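Local coordinates for protein thiosulfate reductase (Thermus thermophilus, PDB 2VPZ) that probably reduces sulfur compounds such as polysulfide or thiosulfate, using a molybdenum–molybdopterin guanine dinucleotide cofactor and a [4Fe-4S] cluster, at residues Y63-Y68 / G76-R81; L129-R132 / E138-A141; H208-D213 / T217-F222. All coordinates share one frame; numbering follows the deposited sequence.

Contact 1 (Y63-Y68 / G76-R81). With MGD (2-amino-5,6-dimercapto-7-methyl-3,7,8a,9-tetrahydro-8-oxa-1,3,9,10-tetraaza-anthracen-4-one guanosine dinucleotide), chain I; SF4 (iron/sulfur cluster), chain G.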
loop_
_atom_site.group_PDB
_atom_site.type_symbol
_atom_site.label_atom_id
_atom_site.label_comp_id
_atom_site.label_asym_id
_atom_site.label_seq_id
_atom_site.Cartn_x
_atom_site.Cartn_y
_atom_site.Cartn_z
ATOM N N TYR A 63 -6.784 41.345 -2.563
ATOM C CA TYR A 63 -7.460 40.046 -2.454
ATOM C C TYR A 63 -6.562 38.805 -2.534
ATOM O O TYR A 63 -6.866 37.754 -1.938
ATOM C CB TYR A 63 -8.560 39.912 -3.536
ATOM C CG TYR A 63 -9.827 40.678 -3.220
ATOM C CD1 TYR A 63 -10.067 41.940 -3.779
ATOM C CD2 TYR A 63 -10.760 40.167 -2.306
ATOM C CE1 TYR A 63 -11.208 42.684 -3.434
ATOM C CE2 TYR A 63 -11.900 40.895 -1.950
ATOM C CZ TYR A 63 -12.122 42.158 -2.517
ATOM O OH TYR A 63 -13.225 42.893 -2.169
ATOM N N LYS A 64 -5.458 38.942 -3.257
ATOM C CA LYS A 64 -4.511 37.866 -3.509
ATOM C C LYS A 64 -3.096 38.407 -3.697
ATOM O O LYS A 64 -2.874 39.527 -4.177
ATOM C CB LYS A 64 -4.945 37.075 -4.758
ATOM C CG LYS A 64 -4.241 35.719 -5.007
ATOM C CD LYS A 64 -4.597 34.679 -3.932
ATOM C CE LYS A 64 -4.326 33.237 -4.377
ATOM N NZ LYS A 64 -2.884 32.861 -4.296
ATOM N N VAL A 65 -2.124 37.587 -3.309
ATOM C CA VAL A 65 -0.711 37.923 -3.407
ATOM C C VAL A 65 -0.022 36.674 -3.982
ATOM O O VAL A 65 -0.465 35.553 -3.753
ATOM C CB VAL A 65 -0.165 38.276 -1.980
ATOM C CG1 VAL A 65 0.758 37.165 -1.495
ATOM C CG2 VAL A 65 0.535 39.648 -1.996
ATOM N N GLU A 66 1.057 36.831 -4.726
ATOM C CA GLU A 66 1.676 35.635 -5.274
ATOM C C GLU A 66 3.210 35.758 -5.432
ATOM O O GLU A 66 3.734 36.870 -5.501
ATOM C CB GLU A 66 1.001 35.299 -6.623
ATOM C CG GLU A 66 0.799 33.789 -6.956
ATOM C CD GLU A 66 -0.489 33.140 -6.360
ATOM O OE1 GLU A 66 -1.594 33.709 -6.550
ATOM O OE2 GLU A 66 -0.377 32.054 -5.733
ATOM N N GLY A 67 3.952 34.652 -5.429
ATOM C CA GLY A 67 5.374 34.785 -5.638
ATOM C C GLY A 67 5.591 35.065 -7.128
ATOM O O GLY A 67 4.600 35.113 -7.858
ATOM N N TYR A 68 6.814 35.325 -7.594
ATOM C CA TYR A 68 7.119 35.505 -9.042
ATOM C C TYR A 68 8.494 34.880 -9.424
ATOM O O TYR A 68 9.437 34.960 -8.647
ATOM C CB TYR A 68 6.910 36.979 -9.561
ATOM C CG TYR A 68 7.785 38.141 -9.074
ATOM C CD1 TYR A 68 8.849 38.647 -9.849
ATOM C CD2 TYR A 68 7.484 38.801 -7.873
ATOM C CE1 TYR A 68 9.590 39.799 -9.434
ATOM C CE2 TYR A 68 8.211 39.939 -7.449
ATOM C CZ TYR A 68 9.267 40.437 -8.234
ATOM O OH TYR A 68 9.969 41.534 -7.800
ATOM N N GLY A 76 8.108 32.079 -7.684
ATOM C CA GLY A 76 6.779 31.615 -7.995
ATOM C C GLY A 76 5.923 31.062 -6.861
ATOM O O GLY A 76 4.679 31.064 -6.950
ATOM N N ARG A 77 6.566 30.586 -5.794
ATOM C CA ARG A 77 5.921 30.046 -4.585
ATOM C C ARG A 77 5.814 31.063 -3.408
ATOM O O ARG A 77 6.395 32.161 -3.450
ATOM C CB ARG A 77 6.632 28.782 -4.059
ATOM C CG ARG A 77 7.505 28.015 -5.033
ATOM C CD ARG A 77 6.687 27.053 -5.867
ATOM N NE ARG A 77 6.268 27.632 -7.139
ATOM C CZ ARG A 77 6.750 27.277 -8.320
ATOM N NH1 ARG A 77 7.666 26.336 -8.379
ATOM N NH2 ARG A 77 6.332 27.854 -9.437
ATOM N N LEU A 78 5.087 30.664 -2.362
ATOM C CA LEU A 78 4.828 31.440 -1.153
ATOM C C LEU A 78 4.415 30.499 0.007
ATOM O O LEU A 78 3.702 29.506 -0.214
ATOM C CB LEU A 78 3.709 32.490 -1.412
ATOM C CG LEU A 78 3.892 33.982 -1.035
ATOM C CD1 LEU A 78 5.264 34.501 -1.548
ATOM C CD2 LEU A 78 2.742 34.848 -1.605
ATOM N N CYS A 79 4.871 30.790 1.228
ATOM C CA CYS A 79 4.518 30.005 2.402
ATOM C C CYS A 79 3.139 30.496 2.897
ATOM O O CYS A 79 2.642 31.525 2.432
ATOM C CB CYS A 79 5.572 30.178 3.533
ATOM S SG CYS A 79 5.376 31.707 4.632
ATOM N N PRO A 80 2.501 29.765 3.852
ATOM C CA PRO A 80 1.186 30.145 4.410
ATOM C C PRO A 80 1.099 31.589 4.980
ATOM O O PRO A 80 0.119 32.319 4.754
ATOM C CB PRO A 80 0.898 29.059 5.456
ATOM C CG PRO A 80 2.293 28.525 5.828
ATOM C CD PRO A 80 3.080 28.612 4.552
ATOM N N ARG A 81 2.123 32.003 5.723
ATOM C CA ARG A 81 2.195 33.342 6.322
ATOM C C ARG A 81 2.202 34.451 5.265
ATOM O O ARG A 81 1.631 35.530 5.487
ATOM C CB ARG A 81 3.424 33.440 7.251
ATOM C CG ARG A 81 3.271 32.539 8.483
ATOM C CD ARG A 81 4.587 32.285 9.237
ATOM N NE ARG A 81 5.694 31.825 8.394
ATOM C CZ ARG A 81 6.821 32.490 8.147
ATOM N NH1 ARG A 81 7.032 33.679 8.682
ATOM N NH2 ARG A 81 7.733 31.960 7.332
HETATM P PB MGD I . 16.132 26.239 16.431
HETATM O O1B MGD I . 16.083 26.873 17.764
HETATM O O2B MGD I . 17.387 25.793 15.875
HETATM O O3B MGD I . 15.377 27.402 15.632
HETATM O O3A MGD I . 13.880 28.656 14.000
HETATM P PA MGD I . 15.218 27.828 14.101
HETATM O O1A MGD I . 16.221 28.776 13.634
HETATM O O2A MGD I . 15.107 26.660 13.241
HETATM O "O5'" MGD I . 15.178 25.009 16.390
HETATM C "C5'" MGD I . 13.988 24.750 17.137
HETATM C "C4'" MGD I . 14.200 23.278 17.449
HETATM O "O4'" MGD I . 15.293 23.325 18.352
HETATM C "C3'" MGD I . 13.083 22.519 18.213
HETATM O "O3'" MGD I . 12.780 21.252 17.574
HETATM C "C2'" MGD I . 13.671 22.232 19.618
HETATM O "O2'" MGD I . 13.443 20.867 19.944
HETATM C "C1'" MGD I . 15.154 22.299 19.352
HETATM N N9 MGD I . 16.101 22.262 20.500
HETATM C C8 MGD I . 15.883 22.759 21.758
HETATM N N7 MGD I . 16.955 22.551 22.574
HETATM C C5 MGD I . 17.876 21.883 21.831
HETATM C C6 MGD I . 19.198 21.279 22.098
HETATM O O6 MGD I . 19.687 21.460 23.218
HETATM N N1 MGD I . 19.839 20.657 21.110
HETATM C C2 MGD I . 19.282 20.486 19.881
HETATM N N2 MGD I . 19.982 19.828 18.890
HETATM N N3 MGD I . 18.057 21.006 19.557
HETATM C C4 MGD I . 17.320 21.699 20.467
HETATM C C10 MGD I . 13.618 30.000 14.344
HETATM C C11 MGD I . 13.708 30.744 13.052
HETATM O O11 MGD I . 12.594 30.353 12.236
HETATM C C12 MGD I . 13.940 32.269 13.218
HETATM S S12 MGD I . 15.175 32.876 14.187
HETATM C C13 MGD I . 13.166 33.221 12.584
HETATM S S13 MGD I . 13.549 34.876 12.712
HETATM C C14 MGD I . 11.985 32.819 11.738
HETATM N N15 MGD I . 10.707 32.997 12.319
HETATM C C16 MGD I . 9.626 32.260 11.907
HETATM C C17 MGD I . 8.222 32.410 12.432
HETATM O O17 MGD I . 7.972 33.312 13.280
HETATM N N18 MGD I . 7.214 31.626 11.918
HETATM C C19 MGD I . 7.541 30.665 11.016
HETATM N N19 MGD I . 6.561 29.880 10.613
HETATM N N20 MGD I . 8.789 30.407 10.499
HETATM C C21 MGD I . 9.820 31.214 10.895
HETATM N N22 MGD I . 11.062 31.036 10.474
HETATM C C23 MGD I . 12.206 31.404 11.241
HETATM FE FE1 SF4 G . 8.457 35.125 2.687
HETATM FE FE2 SF4 G . 6.746 33.508 4.105
HETATM FE FE3 SF4 G . 8.261 35.424 5.367
HETATM FE FE4 SF4 G . 6.156 36.194 3.795
HETATM S S1 SF4 G . 6.013 34.960 5.733
HETATM S S2 SF4 G . 8.282 37.131 3.820
HETATM S S3 SF4 G . 6.253 34.606 2.149
HETATM S S4 SF4 G . 9.062 33.546 4.262
HETATM O O HOH W 1 2.850 31.991 -5.370
#
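L78 reaches across to strand 62-67 and spreads its two methyl branches between protein and cofactor. CD2 lies against the strand backbone, 3.9 Å from E66 CA, and meets V65, whose side chain runs at about a right angle to that of L78; the model puts those two carbons too close for their separation to be trusted. L78 CD1 is turned to the inorganic core instead, 3.8 Å from S3 of the cluster.

Next to L78 the segments meet backbone to backbone. G67 CA directs a C-H toward R77 O at 3.6 Å, and any side chain on G67 would collide with that carbonyl. G76 N gives Y68 O a weak hydrogen bond, bent to 122°. A water also bridges the segments: it accepts from G67 N at 2.9 Å and donates to G76 O and to E66 OE2. K64 NZ holds the same carboxylate in a salt bridge, meeting E66 OE1 on its syn side at 2.7 Å.

Past L78 the 76-81 segment supplies one cluster ligand, C79, whose SG binds iron FE2 at 2.3 Å. A bend in the R81 chain (chi3 -51°) lays its guanidinium between two cofactors, with S1 of the cluster 3.3 Å above one face toward the rim and C19 of the molybdopterin guanine dinucleotide over the centre of the opposite face; NH1 is hydrogen-bonded to T630. Replacing R81 by an alanine is likely to open a gap between cluster and pterin and to leave T630 OG1 without this partner. With C44, C47 and C51, C79 completes the four-cysteine [4Fe-4S] site of the molybdopterin oxidoreductase family, in which a basic residue commonly lies between cluster and pterin.

Contact 2 (L129-R132 / E138-A141)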
loop_
_atom_site.group_PDB
_atom_site.type_symbol
_atom_site.label_atom_id
_atom_site.label_comp_id
_atom_site.label_asym_id
_atom_site.label_seq_id
_atom_site.Cartn_x
_atom_site.Cartn_y
_atom_site.Cartn_z
ATOM N N LEU A 129 13.602 66.749 23.616
ATOM C CA LEU A 129 14.535 67.873 23.766
ATOM C C LEU A 129 14.862 68.164 25.244
ATOM O O LEU A 129 16.017 68.484 25.588
ATOM C CB LEU A 129 13.996 69.124 23.005
ATOM C CG LEU A 129 13.962 68.974 21.466
ATOM C CD1 LEU A 129 13.174 70.116 20.796
ATOM C CD2 LEU A 129 15.404 68.905 20.911
ATOM N N GLU A 130 13.862 68.003 26.108
ATOM C CA GLU A 130 14.005 68.177 27.557
ATOM C C GLU A 130 14.951 67.129 28.139
ATOM O O GLU A 130 15.769 67.456 29.007
ATOM C CB GLU A 130 12.658 68.087 28.275
ATOM C CG GLU A 130 11.684 69.223 28.028
ATOM C CD GLU A 130 10.315 68.957 28.645
ATOM O OE1 GLU A 130 10.203 67.934 29.351
ATOM O OE2 GLU A 130 9.377 69.754 28.422
ATOM N N ILE A 131 14.822 65.882 27.686
ATOM C CA ILE A 131 15.684 64.779 28.159
ATOM C C ILE A 131 17.136 65.061 27.722
ATOM O O ILE A 131 18.084 64.759 28.449
ATOM C CB ILE A 131 15.215 63.340 27.579
ATOM C CG1 ILE A 131 13.920 62.885 28.259
ATOM C CG2 ILE A 131 16.332 62.277 27.791
ATOM C CD1 ILE A 131 13.017 61.981 27.397
ATOM N N ARG A 132 17.277 65.694 26.555
ATOM C CA ARG A 132 18.567 66.060 25.973
ATOM C C ARG A 132 19.265 67.289 26.594
ATOM O O ARG A 132 20.471 67.476 26.410
ATOM C CB ARG A 132 18.420 66.282 24.455
ATOM C CG ARG A 132 19.742 66.309 23.718
ATOM C CD ARG A 132 19.737 67.075 22.415
ATOM N NE ARG A 132 20.984 66.828 21.701
ATOM C CZ ARG A 132 21.111 66.163 20.560
ATOM N NH1 ARG A 132 20.038 65.668 19.955
ATOM N NH2 ARG A 132 22.317 65.939 20.046
ATOM N N GLU A 138 22.026 60.345 24.561
ATOM C CA GLU A 138 22.207 58.919 24.840
ATOM C C GLU A 138 21.230 58.374 25.887
ATOM O O GLU A 138 21.187 57.166 26.193
ATOM C CB GLU A 138 23.665 58.642 25.249
ATOM C CG GLU A 138 24.681 59.439 24.411
ATOM C CD GLU A 138 25.303 60.638 25.156
ATOM O OE1 GLU A 138 24.536 61.419 25.776
ATOM O OE2 GLU A 138 26.543 60.786 25.092
ATOM N N ALA A 139 20.447 59.281 26.459
ATOM C CA ALA A 139 19.437 58.914 27.433
ATOM C C ALA A 139 18.156 58.493 26.684
ATOM O O ALA A 139 17.106 58.371 27.292
ATOM C CB ALA A 139 19.153 60.077 28.431
ATOM N N ILE A 140 18.243 58.303 25.367
ATOM C CA ILE A 140 17.092 57.827 24.614
ATOM C C ILE A 140 17.436 56.493 23.875
ATOM O O ILE A 140 18.356 56.444 23.048
ATOM C CB ILE A 140 16.530 58.936 23.606
ATOM C CG1 ILE A 140 16.168 60.205 24.378
ATOM C CG2 ILE A 140 15.300 58.390 22.847
ATOM C CD1 ILE A 140 15.128 61.139 23.691
ATOM N N ALA A 141 16.751 55.405 24.249
ATOM C CA ALA A 141 16.940 54.095 23.626
ATOM C C ALA A 141 15.947 53.974 22.493
ATOM O O ALA A 141 14.797 54.445 22.577
ATOM C CB ALA A 141 16.736 52.915 24.646
#
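I131 in the last turns of helix 117-134 faces A139 in the following loop with their CA atoms 7.0 Å apart, and no hydrogen bond joins the two backbones. The contact is the inner corner of a helix-loop-strand unit of an alpha/beta fold: the chain leaves the helix, turns back through 138-140 and enters strand 141-144 of a parallel sheet, so that the helix end is packed against the approach to its own strand.

One methyl group carries this packing. I131 points its CB toward the loop, and its CG2, anti to the backbone N, lies foremost in that direction (CG1 is beside the N, chi1 -72°). On the loop side A139 and I140 both send their CB atoms toward the helix. A139 has only that methyl to offer, and it meets I131 CG2 at 3.6 Å. The CG1 branch of I140 approaches the same methyl from another direction, and its chain passes that of I131 obliquely. All three residues are buried, and about 133 Å² is hidden between the two segments, nearly all of it by these three.

Neighbouring parts of the chain hold this corner in the domain. L461 packs on I131, I140 O accepts a hydrogen bond from S162, and A141 already pairs its backbone with F436 of the adjacent strand 435-438. On another side of the helix R132 makes a cation-pi contact with W160.

The contact lies away from the cofactor sites and is plain hydrophobic packing. A139 CB and I140 CG1 lie 5.0 Å apart and subtend about 82° at I131 CG2, with I140 CG1 the farther of the two at 4.0 Å.

Contact 3 (H208-D213 / T217-F222). With MGD (2-amino-5,6-dimercapto-7-methyl-3,7,8a,9-tetrahydro-8-oxa-1,3,9,10-tetraaza-anthracen-4-one guanosine dinucleotide), chain I.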
loop_
_atom_site.group_PDB
_atom_site.type_symbol
_atom_site.label_atom_id
_atom_site.label_comp_id
_atom_site.label_asym_id
_atom_site.label_seq_id
_atom_site.Cartn_x
_atom_site.Cartn_y
_atom_site.Cartn_z
ATOM N N HIS A 208 17.778 22.821 14.035
ATOM C CA HIS A 208 17.336 23.568 12.840
ATOM C C HIS A 208 15.979 22.862 12.467
ATOM O O HIS A 208 16.000 21.808 11.845
ATOM C CB HIS A 208 18.475 23.295 11.772
ATOM C CG HIS A 208 18.658 24.331 10.692
ATOM N ND1 HIS A 208 17.645 25.061 10.122
ATOM C CD2 HIS A 208 19.755 24.652 9.988
ATOM C CE1 HIS A 208 18.111 25.785 9.124
ATOM N NE2 HIS A 208 19.398 25.550 9.022
ATOM N N HIS A 209 14.811 23.385 12.821
ATOM C CA HIS A 209 13.562 22.737 12.416
ATOM C C HIS A 209 12.987 23.294 11.076
ATOM O O HIS A 209 12.390 24.377 11.063
ATOM C CB HIS A 209 12.481 22.792 13.569
ATOM C CG HIS A 209 12.112 24.150 14.074
ATOM N ND1 HIS A 209 11.021 24.369 14.884
ATOM C CD2 HIS A 209 12.660 25.345 13.880
ATOM C CE1 HIS A 209 10.910 25.652 15.152
ATOM N NE2 HIS A 209 11.904 26.269 14.544
ATOM N N ILE A 210 13.218 22.600 9.959
ATOM C CA ILE A 210 12.739 23.025 8.625
ATOM C C ILE A 210 11.409 22.338 8.303
ATOM O O ILE A 210 11.275 21.101 8.301
ATOM C CB ILE A 210 13.783 22.765 7.453
ATOM C CG1 ILE A 210 15.007 23.677 7.593
ATOM C CG2 ILE A 210 13.071 23.010 6.092
ATOM C CD1 ILE A 210 16.258 23.195 6.808
ATOM N N GLY A 211 10.406 23.159 8.021
ATOM C CA GLY A 211 9.075 22.663 7.772
ATOM C C GLY A 211 8.135 23.259 8.821
ATOM O O GLY A 211 6.933 23.385 8.564
ATOM N N GLU A 212 8.656 23.579 10.010
ATOM C CA GLU A 212 7.898 24.255 11.084
ATOM C C GLU A 212 8.347 25.733 10.945
ATOM O O GLU A 212 7.503 26.652 10.919
ATOM C CB GLU A 212 8.214 23.642 12.483
ATOM C CG GLU A 212 7.439 22.317 12.681
ATOM C CD GLU A 212 7.988 21.413 13.783
ATOM O OE1 GLU A 212 9.134 20.932 13.638
ATOM O OE2 GLU A 212 7.264 21.183 14.785
ATOM N N ASP A 213 9.675 25.929 10.846
ATOM C CA ASP A 213 10.334 27.231 10.520
ATOM C C ASP A 213 10.055 27.135 9.011
ATOM O O ASP A 213 10.523 26.225 8.309
ATOM C CB ASP A 213 11.864 27.215 10.827
ATOM C CG ASP A 213 12.726 27.961 9.757
ATOM O OD1 ASP A 213 12.180 28.786 8.969
ATOM O OD2 ASP A 213 13.946 27.720 9.733
ATOM N N THR A 217 12.312 30.156 0.598
ATOM C CA THR A 217 13.374 29.571 -0.224
ATOM C C THR A 217 14.093 28.369 0.371
ATOM O O THR A 217 14.439 27.409 -0.349
ATOM C CB THR A 217 14.469 30.617 -0.651
ATOM O OG1 THR A 217 13.912 31.915 -0.741
ATOM C CG2 THR A 217 15.095 30.217 -2.007
ATOM N N GLN A 218 14.333 28.397 1.678
ATOM C CA GLN A 218 15.024 27.276 2.282
ATOM C C GLN A 218 14.092 26.042 2.385
ATOM O O GLN A 218 14.572 24.923 2.463
ATOM C CB GLN A 218 15.681 27.639 3.637
ATOM C CG GLN A 218 14.760 27.870 4.845
ATOM C CD GLN A 218 15.375 27.457 6.228
ATOM O OE1 GLN A 218 16.608 27.412 6.409
ATOM N NE2 GLN A 218 14.506 27.186 7.200
ATOM N N LEU A 219 12.774 26.254 2.358
ATOM C CA LEU A 219 11.827 25.118 2.370
ATOM C C LEU A 219 11.969 24.477 0.953
ATOM O O LEU A 219 12.204 23.273 0.806
ATOM C CB LEU A 219 10.377 25.573 2.610
ATOM C CG LEU A 219 9.333 24.492 2.923
ATOM C CD1 LEU A 219 9.941 23.426 3.856
ATOM C CD2 LEU A 219 8.058 25.140 3.556
ATOM N N GLN A 220 11.836 25.316 -0.067
ATOM C CA GLN A 220 12.011 24.905 -1.448
ATOM C C GLN A 220 13.328 24.122 -1.630
ATOM O O GLN A 220 13.310 22.993 -2.097
ATOM C CB GLN A 220 12.033 26.111 -2.390
ATOM C CG GLN A 220 10.725 26.833 -2.507
ATOM C CD GLN A 220 10.805 28.015 -3.417
ATOM O OE1 GLN A 220 10.146 29.042 -3.214
ATOM N NE2 GLN A 220 11.645 27.884 -4.449
ATOM N N ASP A 221 14.458 24.712 -1.244
ATOM C CA ASP A 221 15.779 24.080 -1.399
ATOM C C ASP A 221 15.954 22.726 -0.670
ATOM O O ASP A 221 16.505 21.734 -1.215
ATOM C CB ASP A 221 16.929 25.040 -0.959
ATOM C CG ASP A 221 17.037 26.303 -1.843
ATOM O OD1 ASP A 221 16.551 26.266 -2.998
ATOM O OD2 ASP A 221 17.634 27.302 -1.376
ATOM N N PHE A 222 15.503 22.681 0.584
ATOM C CA PHE A 222 15.533 21.469 1.421
ATOM C C PHE A 222 14.724 20.360 0.707
ATOM O O PHE A 222 15.183 19.210 0.606
ATOM C CB PHE A 222 14.923 21.781 2.810
ATOM C CG PHE A 222 14.892 20.579 3.782
ATOM C CD1 PHE A 222 16.074 19.982 4.252
ATOM C CD2 PHE A 222 13.669 20.083 4.250
ATOM C CE1 PHE A 222 16.038 18.918 5.184
ATOM C CE2 PHE A 222 13.604 19.016 5.166
ATOM C CZ PHE A 222 14.794 18.431 5.642
HETATM P PB MGD I . 16.132 26.239 16.431
HETATM O O1B MGD I . 16.083 26.873 17.764
HETATM O O2B MGD I . 17.387 25.793 15.875
HETATM O O3B MGD I . 15.377 27.402 15.632
HETATM O O3A MGD I . 13.880 28.656 14.000
HETATM P PA MGD I . 15.218 27.828 14.101
HETATM O O1A MGD I . 16.221 28.776 13.634
HETATM O O2A MGD I . 15.107 26.660 13.241
HETATM O "O5'" MGD I . 15.178 25.009 16.390
HETATM C "C5'" MGD I . 13.988 24.750 17.137
HETATM C "C4'" MGD I . 14.200 23.278 17.449
HETATM O "O4'" MGD I . 15.293 23.325 18.352
HETATM C "C3'" MGD I . 13.083 22.519 18.213
HETATM O "O3'" MGD I . 12.780 21.252 17.574
HETATM C "C2'" MGD I . 13.671 22.232 19.618
HETATM O "O2'" MGD I . 13.443 20.867 19.944
HETATM C "C1'" MGD I . 15.154 22.299 19.352
HETATM N N9 MGD I . 16.101 22.262 20.500
HETATM C C8 MGD I . 15.883 22.759 21.758
HETATM N N7 MGD I . 16.955 22.551 22.574
HETATM C C5 MGD I . 17.876 21.883 21.831
HETATM C C6 MGD I . 19.198 21.279 22.098
HETATM O O6 MGD I . 19.687 21.460 23.218
HETATM N N1 MGD I . 19.839 20.657 21.110
HETATM C C2 MGD I . 19.282 20.486 19.881
HETATM N N2 MGD I . 19.982 19.828 18.890
HETATM N N3 MGD I . 18.057 21.006 19.557
HETATM C C4 MGD I . 17.320 21.699 20.467
HETATM C C10 MGD I . 13.618 30.000 14.344
HETATM C C11 MGD I . 13.708 30.744 13.052
HETATM O O11 MGD I . 12.594 30.353 12.236
HETATM C C12 MGD I . 13.940 32.269 13.218
HETATM S S12 MGD I . 15.175 32.876 14.187
HETATM C C13 MGD I . 13.166 33.221 12.584
HETATM S S13 MGD I . 13.549 34.876 12.712
HETATM C C14 MGD I . 11.985 32.819 11.738
HETATM N N15 MGD I . 10.707 32.997 12.319
HETATM C C16 MGD I . 9.626 32.260 11.907
HETATM C C17 MGD I . 8.222 32.410 12.432
HETATM O O17 MGD I . 7.972 33.312 13.280
HETATM N N18 MGD I . 7.214 31.626 11.918
HETATM C C19 MGD I . 7.541 30.665 11.016
HETATM N N19 MGD I . 6.561 29.880 10.613
HETATM N N20 MGD I . 8.789 30.407 10.499
HETATM C C21 MGD I . 9.820 31.214 10.895
HETATM N N22 MGD I . 11.062 31.036 10.474
HETATM C C23 MGD I . 12.206 31.404 11.241
HETATM O O HOH W 2 12.118 26.571 6.010
#
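Q218 NE2 donates to two acceptors: D213 OD2, by a short but weak hydrogen bond of 2.6 Å bent to 119°, and a water that in turn donates to D213 O. Amide and carboxylate planes lie 27° apart, while the two side chains cross at about a right angle. D213 OD1 is held as well, accepting from N22 of the molybdopterin guanine dinucleotide at 2.9 Å and from the backbone N of H215. Q218 thus probably acts as a second-shell residue that helps to position the carboxylate receiving the pterin N-H. Its other amide atom, OE1, lies at the edge of the H208 ring near the ring plane, 3.5 Å from CE1.

These residues belong to a beta-loop-alpha unit: the loop follows strand 202-206 of a parallel sheet and turns into helix 216-227, presenting cofactor-binding groups on the way. In that loop H209 donates from NE2 to O3A of the cofactor, in the ring plane at 3.1 Å, while the cofactor's C5' covers one face of the same imidazole.

I210 fills the apolar angle between loop and helix. Its CG2, anti to the backbone N, rests 3.5 Å from F222 CD2 and 3.9 Å from L219 CD1, and its CD1 extends over a face of the F222 ring. I210 CG1 lies 3.6 Å from Q218 NE2. After it, G211 adopts a positive phi of 119°, at which a side chain would be pressed against the carbonyl O of I210, and its CA packs on L219 CD1.

How the contacts relate
Contacts 1 and 3 serve the same molybdopterin guanine dinucleotide from different parts of the chain: R81 covers the pterin where it faces the cluster, whereas D213 and H209 hold it along the pterin and the phosphate linkage. Their centres lie 16 Å apart, and they touch where R77 packs on Q220. The side chain of L219 comes within about 6 Å of that of C79, and that of D213 lies about 7 Å from the cluster and about 9 Å from the molybdenum. Contact 2 stands apart, its centre 43 Å from either of the others and its nearest atoms about 26 Å from contact 1 and 29 Å from contact 3.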